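Local coordinates for solute-binding protein (Thermoactinomyces vulgaris, PDB 2ZYO), which binds maltodextrins such as maltotetraose in a sugar-binding cleft and probably delivers them to a membrane transporter for uptake, at residues N105-D109 and V110-A114; Y175-Y178 and F179-A183; F189-D193 and G194-P198; P354-G357 and V358-P362. All blocks are in the same frame, centred on the assembly; numbering follows the deposited sequence.

In the fold
Following the chain from its N terminus, the four contacts come in series; each is local, between adjoining segments, and none nests within or crosses another. Interaction 1 starts helix 109-114 and sets it against the large mixed sheet. Interaction 2 runs along helix 174-183, whose first turn meets the bound sugar. Soon after comes interaction 3, the hairpin of strands 189-192 and 195-201. Much later, interaction 4 leads into helix 360-371, and interactions 2 and 3 both touch it there. Trp-360 packs on Tyr-175, and interactions 2 and 4 reach the same glucose unit. Phe-189 lies against Glu-355, Met-356 and Val-359; the centres of interactions 3 and 4 are about 15 Å apart. Interaction 1 touches none of the others.

Interaction 1 (N105-D109 and V110-A114); sequences NQFDD and VAMKA
Asp-108 and the backbone of Val-110 and Ala-111 form the polar part of this contact, an N-cap at the start of helix 109-114. One carboxylate oxygen, Asp-108 OD2, takes both amides: Ala-111 N at 3.2 Å through its anti lone pair, and Val-110 N at 3.0 Å in a weak, more bent bond of 126°. CG of Asp-108 stands anti to the backbone N (chi1 -176°), which swings the carboxylate over the first turn, where amides still lack carbonyl partners. A negative charge here would probably be steadied by the helix dipole.

Backbone bonds take over from there. Met-112 N donates to Asp-108 O at 3.1 Å, and Lys-113 N to Asp-109 O at 3.2 Å.

The apolar part is a Met-aromatic contact. Met-112 SD lies 3.6 Å from Phe-107 CB and 4.8 Å from the centre of the Phe-107 ring, set obliquely to it. Bends at chi2 and chi3 fold the methionine back toward the phenylalanine, while its CG rests on Asp-108 O.

Phe-107 and Met-112 both pack on Pro-125 of strand 120-136, with Leu-124 and Leu-121 beside them. Val-110 and Ala-111 face strand 278-287 through Ile-279 and Val-281, so the helix start is set against two strands of the large mixed sheet.

Interaction 2 (Y175-Y178 and F179-A183); sequences YYTY and FLFAA. With GLC (alpha-D-glucopyranose), chain B; GLC (alpha-D-glucopyranose), chain C.
Tyr-178 carries Ala-182 over one face of its ring: the CB of Ala-182 sits 4.2 Å from the ring centre, a CH-pi contact one helical turn on. The backbone bond between the same residues, Ala-182 N to Tyr-178 O at 2.8 Å, is nearly straight at 174°. Beside it, Phe-181 turns its edge to the backbone, with CD2 3.4 Å from Thr-177 O, and runs alongside Thr-177, whose OG1 is bonded to His-367.

Helix 174-183 is kinked here, the amides of Phe-179 and Leu-180 lacking the regular helical bond to the residue four back. Leu-180 N bonds Thr-177 O, three back, and a water bridges the gap, donating to Tyr-176 O and accepting from Phe-179 N at 3.0 Å. Phe-179 CG lies between its own N and carbonyl carbon (chi1 80°), which brings the ring edge to Tyr-176 O.

Toward the helix start lies the glycan pocket. Tyr-175 puts a ring face under C4 of the chain B glucose, and Tyr-176 CE2 comes 3.4 Å from C6 of the same sugar. Tyr-175 CD2 sits over the centre of the Tyr-176 ring, while Asn-247 holds the Tyr-176 hydroxyl and Trp-250 packs on the Tyr-176 side chain.

Interaction 3 (F189-D193 and G194-P198); sequences FKEQD and GTLDP
Gln-192 O is gripped twice by Thr-195. The hydroxyl OG1 of Thr-195 donates to it at 2.7 Å, in the carbonyl plane, while Thr-195 N comes from above that plane at 3.1 Å. The hydroxyl can do this because OG1 sits between the backbone N and the carbonyl carbon of its own residue (chi1 61°), turned back over the bend. The return bond, Gln-192 N to Thr-195 O at 2.9 Å, completes an antiparallel hydrogen-bonded pair around a type I' turn. Gly-194 occupies the third position of that turn with a positive phi of 93°.

Further from the turn, Glu-191 and Leu-196 form a non-hydrogen-bonded pair. Leu-196 CD2 comes 3.7 Å from Glu-191 CB and as close to its OE1, so the leucine methyl lies across the glutamate's aliphatic stem. Asp-197 N then bonds to Lys-190 O at 3.0 Å. Lys-190 bends at chi2 and chi4 and curls along its own strand until NZ reaches Glu-191 O at 2.8 Å, from above the carbonyl plane.

At the inner end Phe-189 lays CD1 3.5 Å from Asp-197 O and 3.7 Å from Pro-198 CA. Its ring packs on Met-356 and Val-359, joining the hairpin to the segment before helix 360-371. The chemistry is thus divided: backbone bonds run along the hairpin and the threonine hydroxyl adds a second grip at the exposed turn, while the Phe-189 end is buried in apolar packing.

Interaction 4 (P354-G357 and V358-P362); sequences PEMG and VVWEP. With GLC (alpha-D-glucopyranose), chain C.
Met-356 reaches along the turn to the underside of Trp-360, and its path explains the contact. From CB, its CG leaves anti to the backbone N (chi1 -171°) and passes 4.0 Å from Trp-360 NE1. The chain bends at chi2, carrying SD to 4.0 Å from Val-359 CB, and CE ends over one face of the indole. There CE is 3.5 Å from Trp-360 CZ2 and 3.7 Å from the centre of the six-membered ring, a CH-pi contact, while the sulfur stands obliquely farther out in a Met-aromatic contact.

The backbone brings these side chains together. Val-359 N donates to Met-356 O at 3.0 Å, and a weak bond links Val-358 N to Glu-355 O. A water joins Gly-357 O to Glu-361 N, bridging the loop and the first turn of helix 360-371.

Across the indole from the methionine lies the chain C glucose, its C4 over the ring, offset toward the rim and 3.4 Å from Trp-360 CD2, and its C6 3.3 Å from Trp-360 CE3. Val-188 and Pro-351 pack on Met-356. An aromatic platform under a sugar ring, backed here by a methionine methyl, is characteristic of maltodextrin-binding pockets in solute-binding proteins.

Interaction 1 (N105-D109 and V110-A114)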
loop_
_atom_site.group_PDB
_atom_site.type_symbol
_atom_site.label_atom_id
_atom_site.label_comp_id
_atom_site.label_asym_id
_atom_site.label_seq_id
_atom_site.Cartn_x
_atom_site.Cartn_y
_atom_site.Cartn_z
ATOM N N ASN A 105 -6.309 1.105 -19.421
ATOM C CA ASN A 105 -5.482 -0.029 -19.832
ATOM C C ASN A 105 -3.987 0.278 -19.982
ATOM O O ASN A 105 -3.195 -0.623 -20.258
ATOM C CB ASN A 105 -6.039 -0.667 -21.107
ATOM C CG ASN A 105 -7.310 -1.466 -20.856
ATOM O OD1 ASN A 105 -7.596 -1.881 -19.730
ATOM N ND2 ASN A 105 -8.072 -1.696 -21.915
ATOM N N GLN A 106 -3.609 1.544 -19.811
ATOM C CA GLN A 106 -2.198 1.918 -19.712
ATOM C C GLN A 106 -1.614 1.370 -18.414
ATOM O O GLN A 106 -0.402 1.184 -18.294
ATOM C CB GLN A 106 -2.028 3.440 -19.713
ATOM C CG GLN A 106 -2.462 4.159 -20.984
ATOM C CD GLN A 106 -2.590 5.665 -20.788
ATOM O OE1 GLN A 106 -2.134 6.222 -19.784
ATOM N NE2 GLN A 106 -3.215 6.332 -21.752
ATOM N N PHE A 107 -2.491 1.107 -17.448
ATOM C CA PHE A 107 -2.074 0.801 -16.088
ATOM C C PHE A 107 -2.463 -0.599 -15.643
ATOM O O PHE A 107 -3.410 -1.192 -16.167
ATOM C CB PHE A 107 -2.659 1.832 -15.117
ATOM C CG PHE A 107 -2.357 3.252 -15.491
ATOM C CD1 PHE A 107 -1.115 3.809 -15.205
ATOM C CD2 PHE A 107 -3.310 4.033 -16.141
ATOM C CE1 PHE A 107 -0.827 5.124 -15.558
ATOM C CE2 PHE A 107 -3.032 5.347 -16.497
ATOM C CZ PHE A 107 -1.786 5.895 -16.202
ATOM N N ASP A 108 -1.715 -1.105 -14.665
ATOM C CA ASP A 108 -1.969 -2.396 -14.038
ATOM C C ASP A 108 -3.433 -2.511 -13.608
ATOM O O ASP A 108 -3.973 -1.599 -12.975
ATOM C CB ASP A 108 -1.028 -2.567 -12.842
ATOM C CG ASP A 108 -1.156 -3.922 -12.180
ATOM O OD1 ASP A 108 -0.387 -4.839 -12.541
ATOM O OD2 ASP A 108 -2.029 -4.069 -11.297
ATOM N N ASP A 109 -4.063 -3.628 -13.968
ATOM C CA ASP A 109 -5.491 -3.846 -13.715
ATOM C C ASP A 109 -5.859 -3.761 -12.233
ATOM O O ASP A 109 -6.891 -3.189 -11.879
ATOM C CB ASP A 109 -5.946 -5.194 -14.293
ATOM C CG ASP A 109 -6.008 -5.201 -15.818
ATOM O OD1 ASP A 109 -5.666 -4.183 -16.461
ATOM O OD2 ASP A 109 -6.408 -6.245 -16.382
ATOM N N VAL A 110 -5.011 -4.325 -11.377
ATOM C CA VAL A 110 -5.264 -4.341 -9.934
ATOM C C VAL A 110 -5.071 -2.951 -9.311
ATOM O O VAL A 110 -5.814 -2.560 -8.406
ATOM C CB VAL A 110 -4.406 -5.417 -9.213
ATOM C CG1 VAL A 110 -4.743 -5.487 -7.735
ATOM C CG2 VAL A 110 -4.622 -6.781 -9.853
ATOM N N ALA A 111 -4.091 -2.202 -9.816
ATOM C CA ALA A 111 -3.866 -0.826 -9.373
ATOM C C ALA A 111 -5.058 0.069 -9.712
ATOM O O ALA A 111 -5.414 0.964 -8.942
ATOM C CB ALA A 111 -2.591 -0.270 -9.989
ATOM N N MET A 112 -5.677 -0.181 -10.864
ATOM C CA MET A 112 -6.845 0.589 -11.284
ATOM C C MET A 112 -8.071 0.282 -10.431
ATOM O O MET A 112 -8.884 1.166 -10.171
ATOM C CB MET A 112 -7.146 0.367 -12.768
ATOM C CG MET A 112 -6.109 0.974 -13.713
ATOM S SD MET A 112 -5.714 2.705 -13.368
ATOM C CE MET A 112 -7.245 3.508 -13.830
ATOM N N LYS A 113 -8.190 -0.968 -9.989
ATOM C CA LYS A 113 -9.262 -1.363 -9.074
ATOM C C LYS A 113 -9.175 -0.587 -7.762
ATOM O O LYS A 113 -10.197 -0.214 -7.187
ATOM C CB LYS A 113 -9.228 -2.868 -8.807
ATOM C CG LYS A 113 -9.627 -3.720 -10.001
ATOM C CD LYS A 113 -9.667 -5.199 -9.636
ATOM C CE LYS A 113 -9.740 -6.083 -10.877
ATOM N NZ LYS A 113 -10.949 -5.820 -11.712
ATOM N N ALA A 114 -7.947 -0.332 -7.307
ATOM C CA ALA A 114 -7.710 0.430 -6.081
ATOM C C ALA A 114 -8.233 1.862 -6.168
ATOM O O ALA A 114 -8.560 2.462 -5.147
ATOM C CB ALA A 114 -6.232 0.430 -5.728
#

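Interaction 2 (Y175-Y178 and F179-A183)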
loop_
_atom_site.group_PDB
_atom_site.type_symbol
_atom_site.label_atom_id
_atom_site.label_comp_id
_atom_site.label_asym_id
_atom_site.label_seq_id
_atom_site.Cartn_x
_atom_site.Cartn_y
_atom_site.Cartn_z
ATOM N N TYR A 175 -1.486 -5.778 8.702
ATOM C CA TYR A 175 -0.995 -5.323 7.405
ATOM C C TYR A 175 0.049 -6.301 6.847
ATOM O O TYR A 175 0.057 -6.604 5.649
ATOM C CB TYR A 175 -0.418 -3.899 7.474
ATOM C CG TYR A 175 0.172 -3.483 6.147
ATOM C CD1 TYR A 175 -0.640 -2.987 5.129
ATOM C CD2 TYR A 175 1.535 -3.641 5.889
ATOM C CE1 TYR A 175 -0.109 -2.636 3.893
ATOM C CE2 TYR A 175 2.078 -3.293 4.657
ATOM C CZ TYR A 175 1.248 -2.794 3.664
ATOM O OH TYR A 175 1.783 -2.456 2.445
ATOM N N TYR A 176 0.916 -6.791 7.729
ATOM C CA TYR A 176 2.016 -7.666 7.339
ATOM C C TYR A 176 1.600 -9.129 7.250
ATOM O O TYR A 176 2.069 -9.862 6.376
ATOM C CB TYR A 176 3.198 -7.496 8.303
ATOM C CG TYR A 176 3.841 -6.129 8.210
ATOM C CD1 TYR A 176 4.920 -5.904 7.357
ATOM C CD2 TYR A 176 3.357 -5.053 8.959
ATOM C CE1 TYR A 176 5.509 -4.648 7.255
ATOM C CE2 TYR A 176 3.939 -3.789 8.861
ATOM C CZ TYR A 176 5.018 -3.597 8.011
ATOM O OH TYR A 176 5.605 -2.357 7.907
ATOM N N THR A 177 0.704 -9.543 8.143
ATOM C CA THR A 177 0.290 -10.941 8.228
ATOM C C THR A 177 -0.866 -11.279 7.296
ATOM O O THR A 177 -1.293 -12.433 7.234
ATOM C CB THR A 177 -0.125 -11.318 9.658
ATOM O OG1 THR A 177 -1.255 -10.529 10.042
ATOM C CG2 THR A 177 1.015 -11.081 10.627
ATOM N N TYR A 178 -1.370 -10.285 6.565
ATOM C CA TYR A 178 -2.501 -10.511 5.665
ATOM C C TYR A 178 -2.327 -11.743 4.775
ATOM O O TYR A 178 -3.275 -12.515 4.599
ATOM C CB TYR A 178 -2.799 -9.282 4.805
ATOM C CG TYR A 178 -3.944 -9.510 3.843
ATOM C CD1 TYR A 178 -5.249 -9.661 4.310
ATOM C CD2 TYR A 178 -3.721 -9.593 2.470
ATOM C CE1 TYR A 178 -6.305 -9.878 3.434
ATOM C CE2 TYR A 178 -4.772 -9.813 1.587
ATOM C CZ TYR A 178 -6.059 -9.953 2.078
ATOM O OH TYR A 178 -7.113 -10.167 1.213
ATOM N N PHE A 179 -1.123 -11.936 4.231
ATOM C CA PHE A 179 -0.879 -13.062 3.323
ATOM C C PHE A 179 -1.199 -14.412 3.960
ATOM O O PHE A 179 -1.633 -15.334 3.274
ATOM C CB PHE A 179 0.539 -13.025 2.723
ATOM C CG PHE A 179 1.619 -13.555 3.631
ATOM C CD1 PHE A 179 2.080 -14.862 3.494
ATOM C CD2 PHE A 179 2.193 -12.742 4.605
ATOM C CE1 PHE A 179 3.088 -15.359 4.323
ATOM C CE2 PHE A 179 3.200 -13.227 5.443
ATOM C CZ PHE A 179 3.651 -14.540 5.301
ATOM N N LEU A 180 -1.001 -14.510 5.276
ATOM C CA LEU A 180 -1.323 -15.734 6.014
ATOM C C LEU A 180 -2.828 -15.978 6.074
ATOM O O LEU A 180 -3.277 -17.122 5.999
ATOM C CB LEU A 180 -0.733 -15.695 7.428
ATOM C CG LEU A 180 0.796 -15.642 7.544
ATOM C CD1 LEU A 180 1.231 -15.325 8.969
ATOM C CD2 LEU A 180 1.432 -16.942 7.066
ATOM N N PHE A 181 -3.601 -14.902 6.210
ATOM C CA PHE A 181 -5.060 -14.990 6.216
ATOM C C PHE A 181 -5.601 -15.264 4.816
ATOM O O PHE A 181 -6.456 -16.132 4.633
ATOM C CB PHE A 181 -5.672 -13.715 6.805
ATOM C CG PHE A 181 -5.449 -13.570 8.286
ATOM C CD1 PHE A 181 -6.429 -13.966 9.187
ATOM C CD2 PHE A 181 -4.258 -13.043 8.780
ATOM C CE1 PHE A 181 -6.233 -13.837 10.562
ATOM C CE2 PHE A 181 -4.047 -12.911 10.156
ATOM C CZ PHE A 181 -5.037 -13.307 11.046
ATOM N N ALA A 182 -5.082 -14.535 3.828
ATOM C CA ALA A 182 -5.479 -14.719 2.430
ATOM C C ALA A 182 -5.201 -16.139 1.934
ATOM O O ALA A 182 -5.991 -16.698 1.170
ATOM C CB ALA A 182 -4.786 -13.699 1.542
ATOM N N ALA A 183 -4.087 -16.720 2.384
ATOM C CA ALA A 183 -3.711 -18.093 2.033
ATOM C C ALA A 183 -4.784 -19.103 2.428
ATOM O O ALA A 183 -4.980 -20.111 1.748
ATOM C CB ALA A 183 -2.385 -18.459 2.682
HETATM C C1 GLC B . 3.735 0.783 5.667
HETATM C C2 GLC B . 2.533 1.209 4.785
HETATM C C3 GLC B . 1.248 1.466 5.599
HETATM C C4 GLC B . 1.013 0.372 6.641
HETATM C C5 GLC B . 2.278 0.167 7.470
HETATM C C6 GLC B . 2.131 -0.912 8.532
HETATM O O1 GLC B . 4.263 1.855 6.366
HETATM O O2 GLC B . 2.864 2.376 4.035
HETATM O O3 GLC B . 0.131 1.511 4.720
HETATM O O4 GLC B . -0.075 0.757 7.503
HETATM O O5 GLC B . 3.358 -0.234 6.606
HETATM O O6 GLC B . 1.878 -0.352 9.812
HETATM C C1 GLC C . -1.273 0.060 7.304
HETATM C C2 GLC C . -2.427 1.050 7.138
HETATM C C3 GLC C . -2.683 1.778 8.455
HETATM C C4 GLC C . -2.934 0.767 9.577
HETATM C C5 GLC C . -1.771 -0.229 9.653
HETATM C C6 GLC C . -2.018 -1.338 10.655
HETATM O O2 GLC C . -2.106 1.992 6.127
HETATM O O3 GLC C . -3.804 2.637 8.319
HETATM O O4 GLC C . -3.062 1.448 10.816
HETATM O O5 GLC C . -1.555 -0.852 8.366
HETATM O O6 GLC C . -0.995 -1.374 11.638
HETATM O O HOH W 1 0.855 -9.731 3.870
#

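Interaction 3 (F189-D193 and G194-P198)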
loop_
_atom_site.group_PDB
_atom_site.type_symbol
_atom_site.label_atom_id
_atom_site.label_comp_id
_atom_site.label_asym_id
_atom_site.label_seq_id
_atom_site.Cartn_x
_atom_site.Cartn_y
_atom_site.Cartn_z
ATOM N N PHE A 189 -13.673 -7.908 4.392
ATOM C CA PHE A 189 -15.094 -7.722 4.101
ATOM C C PHE A 189 -15.470 -8.587 2.907
ATOM O O PHE A 189 -14.661 -8.775 1.996
ATOM C CB PHE A 189 -15.403 -6.258 3.767
ATOM C CG PHE A 189 -15.069 -5.290 4.869
ATOM C CD1 PHE A 189 -15.902 -5.159 5.978
ATOM C CD2 PHE A 189 -13.935 -4.489 4.785
ATOM C CE1 PHE A 189 -15.600 -4.255 6.995
ATOM C CE2 PHE A 189 -13.626 -3.584 5.797
ATOM C CZ PHE A 189 -14.460 -3.468 6.902
ATOM N N LYS A 190 -16.694 -9.110 2.906
ATOM C CA LYS A 190 -17.189 -9.872 1.762
ATOM C C LYS A 190 -17.336 -8.963 0.546
ATOM O O LYS A 190 -18.009 -7.931 0.609
ATOM C CB LYS A 190 -18.520 -10.556 2.091
ATOM C CG LYS A 190 -19.190 -11.280 0.917
ATOM C CD LYS A 190 -18.366 -12.460 0.407
ATOM C CE LYS A 190 -19.103 -13.235 -0.679
ATOM N NZ LYS A 190 -19.432 -12.395 -1.867
ATOM N N GLU A 191 -16.689 -9.355 -0.548
ATOM C CA GLU A 191 -16.709 -8.587 -1.787
ATOM C C GLU A 191 -17.732 -9.149 -2.764
ATOM O O GLU A 191 -17.813 -10.364 -2.969
ATOM C CB GLU A 191 -15.318 -8.570 -2.429
ATOM C CG GLU A 191 -15.163 -7.573 -3.575
ATOM C CD GLU A 191 -13.726 -7.423 -4.043
ATOM O OE1 GLU A 191 -12.835 -7.174 -3.199
ATOM O OE2 GLU A 191 -13.484 -7.542 -5.262
ATOM N N GLN A 192 -18.512 -8.249 -3.356
ATOM C CA GLN A 192 -19.477 -8.602 -4.387
ATOM C C GLN A 192 -19.474 -7.547 -5.491
ATOM O O GLN A 192 -19.970 -6.434 -5.302
ATOM C CB GLN A 192 -20.880 -8.770 -3.786
ATOM C CG GLN A 192 -21.981 -9.151 -4.779
ATOM C CD GLN A 192 -21.795 -10.536 -5.374
ATOM O OE1 GLN A 192 -20.979 -10.734 -6.275
ATOM N NE2 GLN A 192 -22.566 -11.499 -4.882
ATOM N N ASP A 193 -18.888 -7.912 -6.630
ATOM C CA ASP A 193 -18.845 -7.072 -7.832
ATOM C C ASP A 193 -18.324 -5.654 -7.570
ATOM O O ASP A 193 -18.924 -4.664 -8.001
ATOM C CB ASP A 193 -20.217 -7.053 -8.524
ATOM C CG ASP A 193 -20.616 -8.418 -9.065
ATOM O OD1 ASP A 193 -19.900 -8.949 -9.940
ATOM O OD2 ASP A 193 -21.651 -8.959 -8.618
ATOM N N GLY A 194 -17.202 -5.572 -6.859
ATOM C CA GLY A 194 -16.557 -4.295 -6.564
ATOM C C GLY A 194 -16.969 -3.674 -5.240
ATOM O O GLY A 194 -16.206 -2.902 -4.653
ATOM N N THR A 195 -18.170 -4.008 -4.773
ATOM C CA THR A 195 -18.702 -3.452 -3.527
ATOM C C THR A 195 -18.417 -4.351 -2.329
ATOM O O THR A 195 -18.682 -5.557 -2.361
ATOM C CB THR A 195 -20.226 -3.189 -3.602
ATOM O OG1 THR A 195 -20.920 -4.418 -3.841
ATOM C CG2 THR A 195 -20.555 -2.194 -4.708
ATOM N N LEU A 196 -17.875 -3.745 -1.276
ATOM C CA LEU A 196 -17.629 -4.440 -0.019
ATOM C C LEU A 196 -18.799 -4.243 0.932
ATOM O O LEU A 196 -19.358 -3.146 1.022
ATOM C CB LEU A 196 -16.335 -3.938 0.634
ATOM C CG LEU A 196 -15.013 -4.121 -0.119
ATOM C CD1 LEU A 196 -13.867 -3.520 0.675
ATOM C CD2 LEU A 196 -14.737 -5.586 -0.407
ATOM N N ASP A 197 -19.172 -5.310 1.631
ATOM C CA ASP A 197 -20.226 -5.232 2.635
ATOM C C ASP A 197 -19.585 -5.027 4.006
ATOM O O ASP A 197 -18.940 -5.939 4.529
ATOM C CB ASP A 197 -21.097 -6.496 2.612
ATOM C CG ASP A 197 -22.284 -6.420 3.570
ATOM O OD1 ASP A 197 -22.480 -5.374 4.230
ATOM O OD2 ASP A 197 -23.030 -7.418 3.660
ATOM N N PRO A 198 -19.760 -3.825 4.591
ATOM C CA PRO A 198 -19.189 -3.529 5.904
ATOM C C PRO A 198 -19.810 -4.365 7.022
ATOM O O PRO A 198 -19.231 -4.471 8.102
ATOM C CB PRO A 198 -19.518 -2.048 6.106
ATOM C CG PRO A 198 -20.696 -1.793 5.236
ATOM C CD PRO A 198 -20.507 -2.675 4.045
#

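Interaction 4 (P354-G357 and V358-P362)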
loop_
_atom_site.group_PDB
_atom_site.type_symbol
_atom_site.label_atom_id
_atom_site.label_comp_id
_atom_site.label_asym_id
_atom_site.label_seq_id
_atom_site.Cartn_x
_atom_site.Cartn_y
_atom_site.Cartn_z
ATOM N N PRO A 354 -14.763 3.388 4.230
ATOM C CA PRO A 354 -14.478 4.050 5.509
ATOM C C PRO A 354 -14.376 3.084 6.691
ATOM O O PRO A 354 -13.583 3.312 7.608
ATOM C CB PRO A 354 -15.674 4.990 5.692
ATOM C CG PRO A 354 -16.146 5.264 4.310
ATOM C CD PRO A 354 -15.948 3.972 3.571
ATOM N N GLU A 355 -15.156 2.008 6.647
ATOM C CA GLU A 355 -15.200 1.022 7.726
ATOM C C GLU A 355 -13.869 0.309 7.988
ATOM O O GLU A 355 -13.634 -0.170 9.096
ATOM C CB GLU A 355 -16.315 0.005 7.476
ATOM C CG GLU A 355 -17.720 0.587 7.612
ATOM C CD GLU A 355 -18.200 1.329 6.370
ATOM O OE1 GLU A 355 -17.545 1.241 5.306
ATOM O OE2 GLU A 355 -19.247 2.005 6.462
ATOM N N MET A 356 -13.000 0.245 6.981
ATOM C CA MET A 356 -11.676 -0.354 7.165
ATOM C C MET A 356 -10.852 0.399 8.214
ATOM O O MET A 356 -10.022 -0.196 8.904
ATOM C CB MET A 356 -10.912 -0.435 5.840
ATOM C CG MET A 356 -9.614 -1.235 5.924
ATOM S SD MET A 356 -9.886 -2.971 6.334
ATOM C CE MET A 356 -8.233 -3.496 6.781
ATOM N N GLY A 357 -11.100 1.702 8.337
ATOM C CA GLY A 357 -10.391 2.552 9.295
ATOM C C GLY A 357 -10.425 2.063 10.733
ATOM O O GLY A 357 -9.456 2.239 11.476
ATOM N N VAL A 358 -11.535 1.440 11.123
ATOM C CA VAL A 358 -11.707 0.967 12.499
ATOM C C VAL A 358 -11.408 -0.529 12.658
ATOM O O VAL A 358 -11.592 -1.093 13.737
ATOM C CB VAL A 358 -13.114 1.309 13.063
ATOM C CG1 VAL A 358 -13.312 2.821 13.126
ATOM C CG2 VAL A 358 -14.214 0.643 12.244
ATOM N N VAL A 359 -10.945 -1.161 11.580
ATOM C CA VAL A 359 -10.581 -2.579 11.613
ATOM C C VAL A 359 -9.183 -2.784 12.204
ATOM O O VAL A 359 -8.972 -3.713 12.989
ATOM C CB VAL A 359 -10.693 -3.242 10.208
ATOM C CG1 VAL A 359 -10.011 -4.616 10.176
ATOM C CG2 VAL A 359 -12.147 -3.368 9.797
ATOM N N TRP A 360 -8.249 -1.904 11.839
ATOM C CA TRP A 360 -6.833 -2.056 12.195
ATOM C C TRP A 360 -6.579 -2.244 13.691
ATOM O O TRP A 360 -5.897 -3.189 14.085
ATOM C CB TRP A 360 -5.999 -0.882 11.666
ATOM C CG TRP A 360 -6.054 -0.706 10.179
ATOM C CD1 TRP A 360 -6.686 0.292 9.498
ATOM C CD2 TRP A 360 -5.457 -1.553 9.186
ATOM N NE1 TRP A 360 -6.518 0.127 8.144
ATOM C CE2 TRP A 360 -5.769 -1.000 7.924
ATOM C CE3 TRP A 360 -4.688 -2.725 9.240
ATOM C CZ2 TRP A 360 -5.338 -1.575 6.722
ATOM C CZ3 TRP A 360 -4.260 -3.298 8.044
ATOM C CH2 TRP A 360 -4.588 -2.722 6.803
ATOM N N GLU A 361 -7.123 -1.348 14.516
ATOM C CA GLU A 361 -6.882 -1.386 15.965
ATOM C C GLU A 361 -7.293 -2.723 16.613
ATOM O O GLU A 361 -6.450 -3.381 17.227
ATOM C CB GLU A 361 -7.534 -0.183 16.668
ATOM C CG GLU A 361 -7.228 -0.063 18.162
ATOM C CD GLU A 361 -8.064 1.004 18.856
ATOM O OE1 GLU A 361 -8.352 2.050 18.232
ATOM O OE2 GLU A 361 -8.433 0.799 20.032
ATOM N N PRO A 362 -8.575 -3.130 16.475
ATOM C CA PRO A 362 -9.032 -4.408 17.039
ATOM C C PRO A 362 -8.302 -5.640 16.492
ATOM O O PRO A 362 -7.982 -6.546 17.264
ATOM C CB PRO A 362 -10.517 -4.462 16.654
ATOM C CG PRO A 362 -10.892 -3.068 16.349
ATOM C CD PRO A 362 -9.678 -2.408 15.812
HETATM C C1 GLC C . -1.273 0.060 7.304
HETATM C C2 GLC C . -2.427 1.050 7.138
HETATM C C3 GLC C . -2.683 1.778 8.455
HETATM C C4 GLC C . -2.934 0.767 9.577
HETATM C C5 GLC C . -1.771 -0.229 9.653
HETATM C C6 GLC C . -2.018 -1.338 10.655
HETATM O O2 GLC C . -2.106 1.992 6.127
HETATM O O3 GLC C . -3.804 2.637 8.319
HETATM O O4 GLC C . -3.062 1.448 10.816
HETATM O O5 GLC C . -1.555 -0.852 8.366
HETATM O O6 GLC C . -0.995 -1.374 11.638
HETATM O O HOH W 2 -8.458 1.179 13.747
#